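Local structure of chaperone protein gp12 (Lactococcus phage p2, 3D8L) at residues 10-14 against 51-57. The protein is probably a chaperone for the tape measure protein, which it may keep in solution while the phage tail is assembled. The protein carries 1 engineered substitution. Residues are numbered along the deposited sequence; the frame is centred on the assembly and turned at random.
Sequences KFKMI and ALFQDNI
Lys10 reaches from helix 7-15 to the end of helix 37-53 and donates a hydrogen bond from NZ to the backbone O of Gln54, 2.8 Å away. The amine sits above the carbonyl plane, 46° out of it. The backbone O of Ala51 is also close, 3.0 Å from Lys10 NZ. Ala51 is in the last turn of helix 37-53 and Gln54 follows directly after it; the carbonyl end of the helix would probably favour a positive charge here. The carboxylate of Asp55 adds an opposite charge nearby, but Lys10 NZ and Asp55 OD1 are 4.4 Å apart, beyond salt-bridge range. A bend at chi3 (66°) in the lysine chain accompanies the approach of NZ to the two carbonyls. Gln54 is the first residue to leave helical geometry. Its OE1 accepts the backbone N of Asn56 at 2.8 Å, in the carbonyl plane and on a lone pair. Asn56 holds the N-cap position of helix 57-70, so the contact spans the short link between helices 37-53 and 57-70 in an all-helical fold, with helix 7-15 packed against it. The side chains of Lys10 and Ile57 cross at a slant. Ile57 CD1 also meets Ile14, 3.9 Å from Ile14 CG1. Ile14 sends its own CD1 to the backbone of Ala51 and also touches Ala60 and Phe64 of helix 57-70. Helix 7-15 comes near helix 37-53 at Ala51, whose CB lies 3.8 Å from Phe11 N. The ring of Phe11 packs instead on Leu19 and Gln22 of helix 19-31. At the margin, Met13 CB lies 4.3 Å from Ile57 CG2.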
# COMPACT_ATOMS: atom_id res chain seq x y z
N LYS A 10 19.65 1.96 -11.63
CA LYS A 10 20.46 2.72 -10.67
C LYS A 10 21.31 1.74 -9.83
O LYS A 10 22.54 1.89 -9.73
CB LYS A 10 19.59 3.61 -9.79
CG LYS A 10 18.92 4.77 -10.54
CD LYS A 10 17.95 5.50 -9.65
CE LYS A 10 18.75 6.18 -8.52
NZ LYS A 10 18.10 7.32 -7.74
N PHE A 11 20.66 0.70 -9.29
CA PHE A 11 21.36 -0.30 -8.49
C PHE A 11 22.60 -0.89 -9.18
O PHE A 11 23.63 -1.17 -8.53
CB PHE A 11 20.44 -1.44 -8.10
CG PHE A 11 21.10 -2.47 -7.23
CD1 PHE A 11 21.05 -2.35 -5.84
CD2 PHE A 11 21.82 -3.50 -7.78
CE1 PHE A 11 21.66 -3.26 -5.04
CE2 PHE A 11 22.45 -4.43 -7.00
CZ PHE A 11 22.37 -4.32 -5.62
N LYS A 12 22.51 -1.10 -10.49
CA LYS A 12 23.65 -1.60 -11.22
C LYS A 12 24.71 -0.52 -11.39
O LYS A 12 25.90 -0.77 -11.22
CB LYS A 12 23.26 -2.11 -12.59
CG LYS A 12 24.24 -3.10 -13.10
CD LYS A 12 24.10 -3.25 -14.59
CE LYS A 12 24.57 -4.66 -15.03
NZ LYS A 12 25.73 -5.10 -14.16
N MET A 13 24.28 0.70 -11.73
CA MET A 13 25.24 1.78 -11.93
C MET A 13 25.98 2.03 -10.63
O MET A 13 27.10 2.52 -10.66
CB MET A 13 24.54 3.07 -12.38
CG MET A 13 23.90 3.03 -13.75
SD MET A 13 22.75 4.38 -13.98
CE MET A 13 22.59 4.25 -15.76
N ILE A 14 25.37 1.71 -9.49
CA ILE A 14 25.93 2.09 -8.22
C ILE A 14 26.87 1.01 -7.68
O ILE A 14 27.99 1.31 -7.24
CB ILE A 14 24.81 2.38 -7.18
CG1 ILE A 14 23.94 3.56 -7.63
CG2 ILE A 14 25.42 2.74 -5.80
CD1 ILE A 14 22.68 3.81 -6.76
N ALA A 51 19.81 3.27 -4.38
CA ALA A 51 19.02 3.30 -5.62
C ALA A 51 17.68 4.03 -5.44
O ALA A 51 17.26 4.80 -6.31
CB ALA A 51 18.78 1.91 -6.17
N LEU A 52 17.01 3.80 -4.32
CA LEU A 52 15.65 4.30 -4.11
C LEU A 52 15.65 5.72 -3.62
O LEU A 52 14.66 6.42 -3.78
CB LEU A 52 14.89 3.44 -3.10
CG LEU A 52 14.42 2.06 -3.55
CD1 LEU A 52 14.10 1.26 -2.35
CD2 LEU A 52 13.21 2.16 -4.43
N PHE A 53 16.76 6.14 -2.99
CA PHE A 53 16.79 7.43 -2.25
C PHE A 53 17.88 8.45 -2.64
O PHE A 53 17.70 9.63 -2.41
CB PHE A 53 16.83 7.16 -0.76
CG PHE A 53 15.57 6.51 -0.24
CD1 PHE A 53 15.51 5.16 -0.00
CD2 PHE A 53 14.44 7.27 -0.00
CE1 PHE A 53 14.33 4.57 0.48
CE2 PHE A 53 13.28 6.69 0.49
CZ PHE A 53 13.22 5.35 0.71
N GLN A 54 18.99 8.02 -3.22
CA GLN A 54 20.00 8.98 -3.65
C GLN A 54 19.88 9.24 -5.15
O GLN A 54 20.03 8.34 -6.00
CB GLN A 54 21.40 8.52 -3.27
CG GLN A 54 22.51 9.42 -3.80
CD GLN A 54 22.39 10.86 -3.33
OE1 GLN A 54 22.07 11.78 -4.12
NE2 GLN A 54 22.64 11.08 -2.04
N ASP A 55 19.60 10.50 -5.46
CA ASP A 55 19.35 10.93 -6.83
C ASP A 55 20.67 11.07 -7.57
O ASP A 55 20.76 10.78 -8.75
CB ASP A 55 18.63 12.27 -6.87
CG ASP A 55 18.04 12.53 -8.19
OD1 ASP A 55 17.46 11.55 -8.71
OD2 ASP A 55 18.18 13.64 -8.75
N ASN A 56 21.68 11.52 -6.85
CA ASN A 56 22.98 11.76 -7.40
C ASN A 56 23.75 10.44 -7.51
O ASN A 56 24.25 9.92 -6.52
CB ASN A 56 23.68 12.76 -6.51
CG ASN A 56 24.86 13.35 -7.14
OD1 ASN A 56 25.20 14.51 -6.89
ND2 ASN A 56 25.53 12.57 -7.97
N ILE A 57 23.81 9.88 -8.71
CA ILE A 57 24.53 8.63 -8.93
C ILE A 57 26.01 8.74 -8.54
O ILE A 57 26.56 7.83 -7.94
CB ILE A 57 24.37 8.16 -10.40
CG1 ILE A 57 22.94 7.67 -10.64
CG2 ILE A 57 25.32 7.01 -10.75
CD1 ILE A 57 22.51 6.60 -9.63